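Local coordinates for protein histidinol-phosphate aminotransferase (Clostridium acetobutylicum, PDB 3FTB) that probably catalyses a pyridoxal 5'-phosphate-dependent transamination of histidinol phosphate in histidine biosynthesis, at residues A[281-286]-A[349-354]; A[286-291]-A[355-360]; A[273-278]-A[342-347]; A[321-326]-A[337-342]. All coordinates share one frame; numbering follows the deposited sequence.

In the fold
All four contacts lie in the small alpha/beta domain, on one side of the chain's centre. Contacts 1 and 3 join the same two helices, 262-285 and 344-359: contact 1 is buried and held by apolar contacts, including the aliphatic part of Glu282, whereas contact 3, around the start of the later helix, is partly exposed and made of carboxylates, an arginine and an amide. Contact 2 shares Ile286 with contact 1 and carries the packing to the end of helix 344-359, where an aromatic ring and apolar groups meet a carboxylate and a lysine, partly exposed. Contact 4 is a buried hairpin in the sheet beneath; its Phe339 touches Phe350 and Leu283 of contact 1, while two arginines on its other face hold a phosphate ion.

Contact 1 of 4, residues A[281-286]-A[349-354]; sequences EELNKI and KFLRAL
The paired helices 262-285 and 344-359, which lie over the sheet of the small alpha/beta domain, meet here through Leu283, Leu351 and Leu354, joined by Ile286 just past the end of the first helix. Their segments run almost parallel, 7° apart, with the axes 10.6 Å from each other, bridged mainly by leucine and isoleucine side chains, with no hydrogen bond across. Leu351 crosses Glu282 at about a right angle and sets CD1 3.4 Å from Glu282 CB, covering the aliphatic root of the glutamate. Glu282 CG, anti to the carbonyl carbon (chi1 -57°), stays beside the same methyl at 3.9 Å. Leu351 CD2 lies 3.8 Å from Ile286 CD1 and 4.0 Å from Leu283 CD2, touching both. Deeper, toward the sheet, Leu283 rests on Val300 and Cys302, and the Phe350 ring stacks on Tyr31 and meets Phe339 edge-to-face; Leu283 CD2 comes to the edge of the Phe350 ring. Leu354 closes the row: its CD2 touches Leu283 CD2 at 3.5 Å, and its CB is packed tightly against Ile286 CD1 at 3.4 Å.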
loop_
_atom_site.group_PDB
_atom_site.type_symbol
_atom_site.label_atom_id
_atom_site.label_comp_id
_atom_site.label_asym_id
_atom_site.label_seq_id
_atom_site.Cartn_x
_atom_site.Cartn_y
_atom_site.Cartn_z
ATOM N N GLU A 281 27.250 2.880 -28.387
ATOM C CA GLU A 281 28.230 3.184 -29.435
ATOM C C GLU A 281 28.089 4.634 -29.846
ATOM O O GLU A 281 29.084 5.334 -30.040
ATOM C CB GLU A 281 28.080 2.251 -30.641
ATOM C CG GLU A 281 28.675 0.860 -30.401
ATOM C CD GLU A 281 28.148 -0.190 -31.361
ATOM O OE1 GLU A 281 27.043 0.021 -31.909
ATOM O OE2 GLU A 281 28.832 -1.224 -31.563
ATOM N N GLU A 282 26.846 5.088 -29.956
ATOM C CA GLU A 282 26.579 6.495 -30.211
ATOM C C GLU A 282 27.098 7.408 -29.086
ATOM O O GLU A 282 27.657 8.475 -29.364
ATOM C CB GLU A 282 25.085 6.703 -30.439
ATOM C CG GLU A 282 24.549 5.868 -31.576
ATOM C CD GLU A 282 25.360 6.056 -32.832
ATOM O OE1 GLU A 282 25.954 5.064 -33.307
ATOM O OE2 GLU A 282 25.423 7.201 -33.330
ATOM N N LEU A 283 26.918 7.001 -27.828
ATOM C CA LEU A 283 27.396 7.800 -26.695
ATOM C C LEU A 283 28.914 7.862 -26.715
ATOM O O LEU A 283 29.515 8.854 -26.297
ATOM C CB LEU A 283 26.930 7.231 -25.344
ATOM C CG LEU A 283 25.555 7.574 -24.752
ATOM C CD1 LEU A 283 25.447 6.926 -23.392
ATOM C CD2 LEU A 283 25.312 9.080 -24.633
ATOM N N ASN A 284 29.535 6.794 -27.205
ATOM C CA ASN A 284 30.994 6.697 -27.173
ATOM C C ASN A 284 31.646 7.677 -28.146
ATOM O O ASN A 284 32.812 8.032 -27.995
ATOM C CB ASN A 284 31.459 5.257 -27.435
ATOM C CG ASN A 284 31.623 4.444 -26.155
ATOM O OD1 ASN A 284 31.152 3.315 -26.068
ATOM N ND2 ASN A 284 32.304 5.014 -25.160
ATOM N N LYS A 285 30.867 8.120 -29.132
ATOM C CA LYS A 285 31.324 9.072 -30.133
ATOM C C LYS A 285 31.260 10.513 -29.623
ATOM O O LYS A 285 31.987 11.384 -30.116
ATOM C CB LYS A 285 30.491 8.932 -31.414
ATOM C CG LYS A 285 30.576 7.562 -32.091
ATOM C CD LYS A 285 29.458 7.387 -33.121
ATOM C CE LYS A 285 29.739 6.242 -34.083
ATOM N NZ LYS A 285 29.958 4.950 -33.370
ATOM N N ILE A 286 30.392 10.762 -28.642
ATOM C CA ILE A 286 30.180 12.123 -28.134
ATOM C C ILE A 286 31.404 12.622 -27.372
ATOM O O ILE A 286 31.953 11.906 -26.529
ATOM C CB ILE A 286 28.883 12.217 -27.289
ATOM C CG1 ILE A 286 27.753 11.485 -28.013
ATOM C CG2 ILE A 286 28.511 13.671 -27.002
ATOM C CD1 ILE A 286 26.411 12.065 -27.787
ATOM N N LYS A 349 16.804 11.149 -30.875
ATOM C CA LYS A 349 16.467 12.529 -30.554
ATOM C C LYS A 349 17.356 13.014 -29.413
ATOM O O LYS A 349 17.989 14.067 -29.500
ATOM C CB LYS A 349 14.997 12.633 -30.152
ATOM C CG LYS A 349 14.418 14.026 -30.308
ATOM C CD LYS A 349 13.138 14.193 -29.514
ATOM C CE LYS A 349 12.431 15.489 -29.886
ATOM N NZ LYS A 349 12.148 15.592 -31.353
ATOM N N PHE A 350 17.390 12.232 -28.340
ATOM C CA PHE A 350 18.262 12.493 -27.195
ATOM C C PHE A 350 19.718 12.813 -27.587
ATOM O O PHE A 350 20.283 13.835 -27.168
ATOM C CB PHE A 350 18.230 11.285 -26.251
ATOM C CG PHE A 350 19.165 11.405 -25.091
ATOM C CD1 PHE A 350 18.871 12.260 -24.031
ATOM C CD2 PHE A 350 20.347 10.672 -25.058
ATOM C CE1 PHE A 350 19.734 12.381 -22.954
ATOM C CE2 PHE A 350 21.221 10.788 -23.983
ATOM C CZ PHE A 350 20.911 11.646 -22.930
ATOM N N LEU A 351 20.313 11.924 -28.383
ATOM C CA LEU A 351 21.705 12.031 -28.808
ATOM C C LEU A 351 21.927 13.266 -29.669
ATOM O O LEU A 351 22.967 13.926 -29.569
ATOM C CB LEU A 351 22.119 10.780 -29.596
ATOM C CG LEU A 351 22.370 9.457 -28.861
ATOM C CD1 LEU A 351 22.102 8.272 -29.776
ATOM C CD2 LEU A 351 23.795 9.401 -28.300
ATOM N N ARG A 352 20.952 13.572 -30.523
ATOM C CA ARG A 352 21.063 14.733 -31.391
ATOM C C ARG A 352 21.017 16.042 -30.620
ATOM O O ARG A 352 21.331 17.088 -31.165
ATOM C CB ARG A 352 20.009 14.692 -32.491
ATOM C CG ARG A 352 20.183 13.483 -33.401
ATOM C CD ARG A 352 19.143 13.445 -34.506
ATOM N NE ARG A 352 17.793 13.642 -33.986
ATOM C CZ ARG A 352 16.684 13.493 -34.704
ATOM N NH1 ARG A 352 16.762 13.136 -35.980
ATOM N NH2 ARG A 352 15.498 13.699 -34.144
ATOM N N ALA A 353 20.636 15.979 -29.349
ATOM C CA ALA A 353 20.722 17.138 -28.470
ATOM C C ALA A 353 22.100 17.172 -27.809
ATOM O O ALA A 353 22.694 18.242 -27.641
ATOM C CB ALA A 353 19.631 17.089 -27.423
ATOM N N LEU A 354 22.593 15.992 -27.430
ATOM C CA LEU A 354 23.924 15.840 -26.846
ATOM C C LEU A 354 24.964 16.357 -27.816
ATOM O O LEU A 354 25.961 16.956 -27.423
ATOM C CB LEU A 354 24.216 14.369 -26.560
ATOM C CG LEU A 354 24.156 13.885 -25.113
ATOM C CD1 LEU A 354 22.935 14.431 -24.394
ATOM C CD2 LEU A 354 24.160 12.379 -25.076
#

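Contact 2 of 4, residues A[286-291]-A[355-360]; sequences IGFIKR and KGVENN
The Phe288 ring turns an edge to helix 344-359, with Glu358 CA in its plane, while Ile286 CG2 sits 3.6 Å above one face, toward the rim. The Glu358 carboxylate is tilted 27° from the ring. The ring and the glutamate chain run antiparallel alongside each other: Glu358 CB lies 3.8 Å from Phe288 CE2, and Glu358 OE1 reaches back to within 3.3 Å of Phe288 CD2. The same oxygen is 3.2 Å from the backbone N of Phe288 and 3.4 Å from Gly287 CA, so the carboxylate lies against the turn itself. A bend at chi2 (75°) folds the glutamate chain to bring it there. Val357 CG1 adds a looser touch, 4.2 Å from Phe288 CE2. At the other end Lys355 stretches back along its helix and crosses Ile286, its NZ 3.7 Å from Ile286 CD1. Phe288 is also walled by Leu304, Ile307 and Leu312. The whole is a helix-to-strand turn packed on helix 344-359, the C-terminal helix of the small alpha/beta domain, leading into strand 289-293, where Lys290 and Arg291 facing Arg303 form a classic beta bulge.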
loop_
_atom_site.group_PDB
_atom_site.type_symbol
_atom_site.label_atom_id
_atom_site.label_comp_id
_atom_site.label_asym_id
_atom_site.label_seq_id
_atom_site.Cartn_x
_atom_site.Cartn_y
_atom_site.Cartn_z
ATOM N N ILE A 286 30.392 10.762 -28.642
ATOM C CA ILE A 286 30.180 12.123 -28.134
ATOM C C ILE A 286 31.404 12.622 -27.372
ATOM O O ILE A 286 31.953 11.906 -26.529
ATOM C CB ILE A 286 28.883 12.217 -27.289
ATOM C CG1 ILE A 286 27.753 11.485 -28.013
ATOM C CG2 ILE A 286 28.511 13.671 -27.002
ATOM C CD1 ILE A 286 26.411 12.065 -27.787
ATOM N N GLY A 287 31.836 13.844 -27.687
ATOM C CA GLY A 287 33.116 14.356 -27.233
ATOM C C GLY A 287 33.287 14.573 -25.741
ATOM O O GLY A 287 34.365 14.310 -25.186
ATOM N N PHE A 288 32.242 15.064 -25.080
ATOM C CA PHE A 288 32.336 15.287 -23.642
ATOM C C PHE A 288 32.069 13.996 -22.889
ATOM O O PHE A 288 32.339 13.904 -21.689
ATOM C CB PHE A 288 31.407 16.406 -23.169
ATOM C CG PHE A 288 29.982 16.223 -23.572
ATOM C CD1 PHE A 288 29.150 15.423 -22.833
ATOM C CD2 PHE A 288 29.475 16.871 -24.683
ATOM C CE1 PHE A 288 27.837 15.261 -23.196
ATOM C CE2 PHE A 288 28.164 16.712 -25.054
ATOM C CZ PHE A 288 27.342 15.908 -24.310
ATOM N N ILE A 289 31.551 12.998 -23.604
ATOM C CA ILE A 289 31.422 11.660 -23.045
ATOM C C ILE A 289 32.794 11.012 -22.986
ATOM O O ILE A 289 33.263 10.443 -23.968
ATOM C CB ILE A 289 30.480 10.768 -23.852
ATOM C CG1 ILE A 289 29.104 11.421 -23.994
ATOM C CG2 ILE A 289 30.345 9.405 -23.170
ATOM C CD1 ILE A 289 28.180 11.118 -22.851
ATOM N N LYS A 290 33.421 11.126 -21.817
ATOM C CA LYS A 290 34.780 10.660 -21.572
ATOM C C LYS A 290 34.821 9.148 -21.404
ATOM O O LYS A 290 35.731 8.477 -21.903
ATOM C CB LYS A 290 35.354 11.365 -20.333
ATOM C CG LYS A 290 36.412 10.569 -19.588
ATOM C CD LYS A 290 36.924 11.330 -18.359
ATOM C CE LYS A 290 37.928 12.407 -18.747
ATOM N NZ LYS A 290 38.445 13.189 -17.579
ATOM N N ARG A 291 33.830 8.613 -20.696
ATOM C CA ARG A 291 33.704 7.171 -20.527
ATOM C C ARG A 291 32.260 6.733 -20.328
ATOM O O ARG A 291 31.506 7.315 -19.538
ATOM C CB ARG A 291 34.553 6.670 -19.356
ATOM C CG ARG A 291 34.380 5.180 -19.107
ATOM C CD ARG A 291 35.178 4.667 -17.916
ATOM N NE ARG A 291 34.955 3.232 -17.727
ATOM C CZ ARG A 291 35.511 2.493 -16.770
ATOM N NH1 ARG A 291 36.345 3.036 -15.891
ATOM N NH2 ARG A 291 35.234 1.200 -16.695
ATOM N N LYS A 355 24.720 16.095 -29.093
ATOM C CA LYS A 355 25.572 16.568 -30.169
ATOM C C LYS A 355 25.529 18.098 -30.302
ATOM O O LYS A 355 26.562 18.754 -30.496
ATOM C CB LYS A 355 25.162 15.875 -31.479
ATOM C CG LYS A 355 25.549 14.406 -31.544
ATOM C CD LYS A 355 24.633 13.610 -32.472
ATOM C CE LYS A 355 25.071 12.150 -32.576
ATOM N NZ LYS A 355 25.219 11.475 -31.247
ATOM N N GLY A 356 24.331 18.668 -30.192
ATOM C CA GLY A 356 24.191 20.108 -30.262
ATOM C C GLY A 356 24.914 20.777 -29.109
ATOM O O GLY A 356 25.441 21.866 -29.249
ATOM N N VAL A 357 24.935 20.121 -27.956
ATOM C CA VAL A 357 25.686 20.631 -26.822
ATOM C C VAL A 357 27.175 20.583 -27.142
ATOM O O VAL A 357 27.874 21.592 -26.982
ATOM C CB VAL A 357 25.404 19.838 -25.527
ATOM C CG1 VAL A 357 26.252 20.379 -24.378
ATOM C CG2 VAL A 357 23.922 19.889 -25.179
ATOM N N GLU A 358 27.648 19.418 -27.598
ATOM C CA GLU A 358 29.047 19.239 -27.968
ATOM C C GLU A 358 29.449 20.293 -28.995
ATOM O O GLU A 358 30.434 21.008 -28.807
ATOM C CB GLU A 358 29.295 17.831 -28.507
ATOM C CG GLU A 358 30.608 17.679 -29.255
ATOM C CD GLU A 358 31.822 17.643 -28.337
ATOM O OE1 GLU A 358 31.650 17.411 -27.123
ATOM O OE2 GLU A 358 32.956 17.836 -28.837
ATOM N N ASN A 359 28.670 20.395 -30.069
ATOM C CA ASN A 359 28.832 21.458 -31.055
ATOM C C ASN A 359 28.982 22.836 -30.422
ATOM O O ASN A 359 29.866 23.615 -30.798
ATOM C CB ASN A 359 27.644 21.481 -32.010
ATOM C CG ASN A 359 27.756 20.444 -33.090
ATOM O OD1 ASN A 359 28.555 19.515 -32.991
ATOM N ND2 ASN A 359 26.962 20.599 -34.142
ATOM N N ASN A 360 28.107 23.141 -29.472
ATOM C CA ASN A 360 28.120 24.452 -28.852
ATOM C C ASN A 360 29.131 24.555 -27.712
ATOM O O ASN A 360 29.152 25.537 -26.969
ATOM C CB ASN A 360 26.725 24.820 -28.363
ATOM C CG ASN A 360 26.589 26.300 -28.078
ATOM O OD1 ASN A 360 27.205 27.132 -28.749
ATOM N ND2 ASN A 360 25.785 26.638 -27.078
#

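Contact 3 of 4, residues A[273-278]-A[342-347]; sequences KKERKR and KDEKKN
Glu275 OE2 takes two hydrogen bonds, one from each segment. Asn347 ND2 reaches it at 3.0 Å across the contact, nearly straight (164°) and on the anti lone pair, while Arg278 NH2, one helical turn further on, uses the syn lone pair at 3.0 Å, with the oxygen in its guanidinium plane. With CG anti to the backbone N (chi1 -166°) and a bend at chi2, Glu275 brings its carboxylate between Arg278 and Asn347. Weak bonds from Arg278 NE add to this salt bridge and hold the carboxylate at the guanidinium edge. Glu344 comes instead over a face: its carboxylate is stacked on the guanidinium but offset toward its rim, the planes 11° apart, and Glu344 OE2 lies 3.6 Å from Arg278 NE. That link is one of charge, with no N-H aimed at the oxygen. Glu275 OE1 and Glu344 OE1, both acceptors, stand 3.1 Å apart; the shared arginine probably offsets their charge. Further out, Asn347 OD1 accepts from Lys342 N at 3.2 Å and is bonded to Tyr31 OH, which fixes the turn of the amide. Arg278 NH2 is also bonded to Thr348 OG1, and Lys342 O to Trp271 NE1. Asp343, at the N-cap position, forms a salt bridge through OD2 with Lys346 NZ. The arrangement is a three-residue salt-bridge network of Glu275, Arg278 and Glu344, tying helix 344-359's first turn to helix 262-285 in the small domain.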
loop_
_atom_site.group_PDB
_atom_site.type_symbol
_atom_site.label_atom_id
_atom_site.label_comp_id
_atom_site.label_asym_id
_atom_site.label_seq_id
_atom_site.Cartn_x
_atom_site.Cartn_y
_atom_site.Cartn_z
ATOM N N LYS A 273 18.409 -5.412 -26.090
ATOM C CA LYS A 273 19.560 -6.137 -26.609
ATOM C C LYS A 273 20.224 -5.299 -27.702
ATOM O O LYS A 273 21.384 -4.907 -27.578
ATOM C CB LYS A 273 19.155 -7.521 -27.118
ATOM C CG LYS A 273 18.797 -8.504 -26.002
ATOM C CD LYS A 273 18.609 -9.916 -26.545
ATOM C CE LYS A 273 18.200 -10.898 -25.454
ATOM N NZ LYS A 273 19.226 -11.048 -24.386
ATOM N N LYS A 274 19.458 -5.000 -28.747
ATOM C CA LYS A 274 19.896 -4.127 -29.829
ATOM C C LYS A 274 20.142 -2.695 -29.379
ATOM O O LYS A 274 21.266 -2.197 -29.424
ATOM C CB LYS A 274 18.846 -4.095 -30.940
ATOM C CG LYS A 274 18.713 -5.376 -31.734
ATOM C CD LYS A 274 18.061 -5.094 -33.079
ATOM C CE LYS A 274 17.479 -6.360 -33.695
ATOM N NZ LYS A 274 16.222 -6.800 -33.020
ATOM N N GLU A 275 19.069 -2.029 -28.969
ATOM C CA GLU A 275 19.129 -0.613 -28.642
ATOM C C GLU A 275 20.231 -0.282 -27.630
ATOM O O GLU A 275 20.987 0.676 -27.819
ATOM C CB GLU A 275 17.759 -0.101 -28.179
ATOM C CG GLU A 275 17.650 1.416 -28.134
ATOM C CD GLU A 275 18.150 2.090 -29.413
ATOM O OE1 GLU A 275 18.117 1.437 -30.477
ATOM O OE2 GLU A 275 18.568 3.272 -29.357
ATOM N N ARG A 276 20.346 -1.077 -26.571
ATOM C CA ARG A 276 21.378 -0.806 -25.576
ATOM C C ARG A 276 22.744 -0.798 -26.240
ATOM O O ARG A 276 23.573 0.056 -25.953
ATOM C CB ARG A 276 21.362 -1.815 -24.423
ATOM C CG ARG A 276 22.424 -1.536 -23.350
ATOM C CD ARG A 276 22.354 -2.516 -22.182
ATOM N NE ARG A 276 22.202 -3.897 -22.635
ATOM C CZ ARG A 276 21.266 -4.735 -22.190
ATOM N NH1 ARG A 276 20.414 -4.342 -21.251
ATOM N NH2 ARG A 276 21.185 -5.968 -22.679
ATOM N N LYS A 277 22.965 -1.757 -27.135
ATOM C CA LYS A 277 24.247 -1.899 -27.818
ATOM C C LYS A 277 24.556 -0.697 -28.707
ATOM O O LYS A 277 25.691 -0.223 -28.740
ATOM C CB LYS A 277 24.281 -3.195 -28.641
ATOM C CG LYS A 277 25.660 -3.572 -29.156
ATOM C CD LYS A 277 25.624 -4.894 -29.906
ATOM C CE LYS A 277 26.949 -5.162 -30.612
ATOM N NZ LYS A 277 27.246 -4.138 -31.656
ATOM N N ARG A 278 23.543 -0.209 -29.417
ATOM C CA ARG A 278 23.709 0.940 -30.301
ATOM C C ARG A 278 23.885 2.220 -29.496
ATOM O O ARG A 278 24.826 2.982 -29.710
ATOM C CB ARG A 278 22.497 1.086 -31.228
ATOM C CG ARG A 278 22.690 2.099 -32.350
ATOM C CD ARG A 278 21.371 2.440 -33.028
ATOM N NE ARG A 278 20.511 3.241 -32.162
ATOM C CZ ARG A 278 20.242 4.530 -32.354
ATOM N NH1 ARG A 278 20.765 5.169 -33.389
ATOM N NH2 ARG A 278 19.445 5.181 -31.513
ATOM N N LYS A 342 15.887 4.159 -23.849
ATOM C CA LYS A 342 14.517 3.964 -24.304
ATOM C C LYS A 342 14.527 3.328 -25.677
ATOM O O LYS A 342 15.465 2.618 -26.036
ATOM C CB LYS A 342 13.791 5.308 -24.369
ATOM C CG LYS A 342 13.906 6.095 -23.084
ATOM C CD LYS A 342 13.304 7.474 -23.201
ATOM C CE LYS A 342 13.287 8.163 -21.847
ATOM N NZ LYS A 342 12.275 7.561 -20.943
ATOM N N ASP A 343 13.476 3.599 -26.446
ATOM C CA ASP A 343 13.386 3.155 -27.831
ATOM C C ASP A 343 14.259 4.020 -28.763
ATOM O O ASP A 343 14.563 5.178 -28.465
ATOM C CB ASP A 343 11.931 3.191 -28.284
ATOM C CG ASP A 343 11.279 4.543 -28.044
ATOM O OD1 ASP A 343 11.035 5.271 -29.028
ATOM O OD2 ASP A 343 11.011 4.887 -26.873
ATOM N N GLU A 344 14.656 3.438 -29.891
ATOM C CA GLU A 344 15.543 4.085 -30.856
ATOM C C GLU A 344 15.148 5.524 -31.227
ATOM O O GLU A 344 16.001 6.407 -31.338
ATOM C CB GLU A 344 15.659 3.203 -32.111
ATOM C CG GLU A 344 16.717 3.651 -33.130
ATOM C CD GLU A 344 17.390 2.476 -33.847
ATOM O OE1 GLU A 344 17.165 1.315 -33.441
ATOM O OE2 GLU A 344 18.152 2.705 -34.810
ATOM N N LYS A 345 13.857 5.762 -31.415
ATOM C CA LYS A 345 13.389 7.081 -31.844
ATOM C C LYS A 345 13.662 8.183 -30.814
ATOM O O LYS A 345 14.219 9.229 -31.145
ATOM C CB LYS A 345 11.898 7.037 -32.167
ATOM C CG LYS A 345 11.425 8.164 -33.072
ATOM C CD LYS A 345 9.905 8.191 -33.171
ATOM C CE LYS A 345 9.434 8.818 -34.478
ATOM N NZ LYS A 345 9.608 7.874 -35.625
ATOM N N LYS A 346 13.255 7.951 -29.569
ATOM C CA LYS A 346 13.545 8.891 -28.485
ATOM C C LYS A 346 15.051 9.037 -28.242
ATOM O O LYS A 346 15.543 10.127 -27.935
ATOM C CB LYS A 346 12.841 8.465 -27.187
ATOM C CG LYS A 346 11.315 8.553 -27.245
ATOM C CD LYS A 346 10.702 8.575 -25.848
ATOM C CE LYS A 346 9.199 8.401 -25.895
ATOM N NZ LYS A 346 8.848 7.083 -26.487
ATOM N N ASN A 347 15.769 7.923 -28.381
ATOM C CA ASN A 347 17.208 7.868 -28.168
ATOM C C ASN A 347 17.998 8.678 -29.200
ATOM O O ASN A 347 18.958 9.373 -28.865
ATOM C CB ASN A 347 17.676 6.407 -28.171
ATOM C CG ASN A 347 17.481 5.724 -26.825
ATOM O OD1 ASN A 347 16.994 6.334 -25.864
ATOM N ND2 ASN A 347 17.871 4.458 -26.746
#

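Contact 4 of 4, residues A[321-326]-A[337-342]; sequences IVIRRC and VRFAIK. With PO4 (phosphate ion), chain F.
In this beta hairpin of the small-domain sheet, Arg324 and Arg338 form an antiparallel hydrogen-bonded pair, with Arg338 N to Arg324 O at 2.7 Å and Arg324 N to Arg338 O at 3.1 Å. Both side chains leave on the same face and converge on a phosphate ion, probably from the crystallisation liquor. Arg324 begins with CB beside the carbonyl oxygen of its partner. CG, anti to the backbone N (chi1 -171°), then lies 3.7 Å above the centre of the Arg338 guanidinium plane, so the aliphatic part of one arginine covers the head of the other. The bend at chi2 (69°) carries CD past Arg338 NH2. From there Arg324 NE gives a hydrogen bond to phosphate O4 at 3.2 Å, NH2 a weak one to O2, and NH1 turns back to Asn328 OD1 and, weakly, to Arg325 O. Arg338 NH2 grips the same O4 at 2.9 Å, while its NH1 bonds weakly to O3 and to Asn155 OD1. The two guanidinium planes stand 56° apart around the anion. Such an arginine pair is consistent with the site that takes the substrate's phosphate in histidinol-phosphate aminotransferases. On the other side of the hairpin Ile323 lies beside Phe339, with CG2 3.6 Å from Phe339 CE1, and Ile323 CD1 presses on Val337 CG1 at a tight 3.4 Å.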
loop_
_atom_site.group_PDB
_atom_site.type_symbol
_atom_site.label_atom_id
_atom_site.label_comp_id
_atom_site.label_asym_id
_atom_site.label_seq_id
_atom_site.Cartn_x
_atom_site.Cartn_y
_atom_site.Cartn_z
ATOM N N ILE A 321 14.591 18.028 -22.083
ATOM C CA ILE A 321 15.196 16.733 -21.834
ATOM C C ILE A 321 15.789 16.717 -20.423
ATOM O O ILE A 321 16.567 17.602 -20.045
ATOM C CB ILE A 321 16.246 16.384 -22.910
ATOM C CG1 ILE A 321 15.543 16.126 -24.246
ATOM C CG2 ILE A 321 17.066 15.165 -22.494
ATOM C CD1 ILE A 321 16.476 16.048 -25.446
ATOM N N VAL A 322 15.394 15.722 -19.638
ATOM C CA VAL A 322 15.881 15.608 -18.276
ATOM C C VAL A 322 16.899 14.484 -18.211
ATOM O O VAL A 322 16.676 13.421 -18.780
ATOM C CB VAL A 322 14.738 15.307 -17.294
ATOM C CG1 VAL A 322 15.247 15.391 -15.851
ATOM C CG2 VAL A 322 13.581 16.271 -17.519
ATOM N N ILE A 323 18.022 14.726 -17.539
ATOM C CA ILE A 323 18.956 13.646 -17.221
ATOM C C ILE A 323 19.083 13.485 -15.710
ATOM O O ILE A 323 18.433 14.190 -14.931
ATOM C CB ILE A 323 20.368 13.875 -17.812
ATOM C CG1 ILE A 323 21.066 15.055 -17.118
ATOM C CG2 ILE A 323 20.289 14.072 -19.323
ATOM C CD1 ILE A 323 22.580 14.917 -17.014
ATOM N N ARG A 324 19.932 12.555 -15.295
ATOM C CA ARG A 324 20.146 12.336 -13.872
ATOM C C ARG A 324 21.554 12.738 -13.477
ATOM O O ARG A 324 22.532 12.079 -13.836
ATOM C CB ARG A 324 19.880 10.879 -13.484
ATOM C CG ARG A 324 19.871 10.630 -11.982
ATOM C CD ARG A 324 18.661 11.277 -11.323
ATOM N NE ARG A 324 18.325 10.631 -10.058
ATOM C CZ ARG A 324 19.077 10.703 -8.965
ATOM N NH1 ARG A 324 20.208 11.392 -8.988
ATOM N NH2 ARG A 324 18.702 10.082 -7.853
ATOM N N ARG A 325 21.639 13.840 -12.748
ATOM C CA ARG A 325 22.889 14.269 -12.164
ATOM C C ARG A 325 23.197 13.332 -11.016
ATOM O O ARG A 325 22.371 13.117 -10.144
ATOM C CB ARG A 325 22.761 15.701 -11.666
ATOM C CG ARG A 325 22.485 16.683 -12.786
ATOM C CD ARG A 325 22.019 17.995 -12.231
ATOM N NE ARG A 325 22.921 18.472 -11.194
ATOM C CZ ARG A 325 22.679 19.540 -10.446
ATOM N NH1 ARG A 325 21.559 20.227 -10.626
ATOM N NH2 ARG A 325 23.548 19.916 -9.519
ATOM N N CYS A 326 24.387 12.760 -11.028
ATOM C CA CYS A 326 24.740 11.756 -10.048
ATOM C C CYS A 326 25.418 12.357 -8.829
ATOM O O CYS A 326 26.111 11.655 -8.093
ATOM C CB CYS A 326 25.613 10.684 -10.700
ATOM S SG CYS A 326 24.631 9.694 -11.848
ATOM N N VAL A 337 26.870 11.349 -14.824
ATOM C CA VAL A 337 25.469 11.597 -15.119
ATOM C C VAL A 337 24.885 10.258 -15.556
ATOM O O VAL A 337 25.621 9.396 -16.055
ATOM C CB VAL A 337 25.305 12.580 -16.274
ATOM C CG1 VAL A 337 25.686 13.998 -15.858
ATOM C CG2 VAL A 337 26.141 12.123 -17.460
ATOM N N ARG A 338 23.579 10.070 -15.365
ATOM C CA ARG A 338 22.921 8.809 -15.730
ATOM C C ARG A 338 21.854 9.058 -16.793
ATOM O O ARG A 338 21.050 9.983 -16.678
ATOM C CB ARG A 338 22.296 8.127 -14.503
ATOM C CG ARG A 338 21.761 6.714 -14.759
ATOM C CD ARG A 338 20.883 6.234 -13.598
ATOM N NE ARG A 338 19.577 6.893 -13.604
ATOM C CZ ARG A 338 18.815 7.070 -12.525
ATOM N NH1 ARG A 338 19.233 6.656 -11.334
ATOM N NH2 ARG A 338 17.633 7.673 -12.637
ATOM N N PHE A 339 21.863 8.244 -17.841
ATOM C CA PHE A 339 20.872 8.373 -18.904
ATOM C C PHE A 339 20.026 7.108 -18.982
ATOM O O PHE A 339 20.537 5.992 -18.852
ATOM C CB PHE A 339 21.537 8.605 -20.273
ATOM C CG PHE A 339 22.476 9.791 -20.323
ATOM C CD1 PHE A 339 22.373 10.840 -19.402
ATOM C CD2 PHE A 339 23.447 9.874 -21.323
ATOM C CE1 PHE A 339 23.239 11.940 -19.464
ATOM C CE2 PHE A 339 24.313 10.972 -21.393
ATOM C CZ PHE A 339 24.196 12.005 -20.456
ATOM N N ALA A 340 18.735 7.275 -19.224
ATOM C CA ALA A 340 17.885 6.121 -19.476
ATOM C C ALA A 340 18.136 5.615 -20.890
ATOM O O ALA A 340 18.658 6.336 -21.731
ATOM C CB ALA A 340 16.418 6.474 -19.284
ATOM N N ILE A 341 17.785 4.361 -21.138
ATOM C CA ILE A 341 17.849 3.800 -22.477
ATOM C C ILE A 341 16.425 3.439 -22.866
ATOM O O ILE A 341 15.822 2.557 -22.259
ATOM C CB ILE A 341 18.787 2.558 -22.545
ATOM C CG1 ILE A 341 20.207 2.955 -22.139
ATOM C CG2 ILE A 341 18.789 1.943 -23.948
ATOM C CD1 ILE A 341 21.215 1.847 -22.273
ATOM N N LYS A 342 15.887 4.159 -23.849
ATOM C CA LYS A 342 14.517 3.964 -24.304
ATOM C C LYS A 342 14.527 3.328 -25.677
ATOM O O LYS A 342 15.465 2.618 -26.036
ATOM C CB LYS A 342 13.791 5.308 -24.369
ATOM C CG LYS A 342 13.906 6.095 -23.084
ATOM C CD LYS A 342 13.304 7.474 -23.201
ATOM C CE LYS A 342 13.287 8.163 -21.847
ATOM N NZ LYS A 342 12.275 7.561 -20.943
HETATM P P PO4 F . 16.646 6.824 -9.102
HETATM O O1 PO4 F . 15.310 6.541 -8.448
HETATM O O2 PO4 F . 17.689 7.080 -8.039
HETATM O O3 PO4 F . 17.052 5.629 -9.932
HETATM O O4 PO4 F . 16.516 8.037 -9.998
#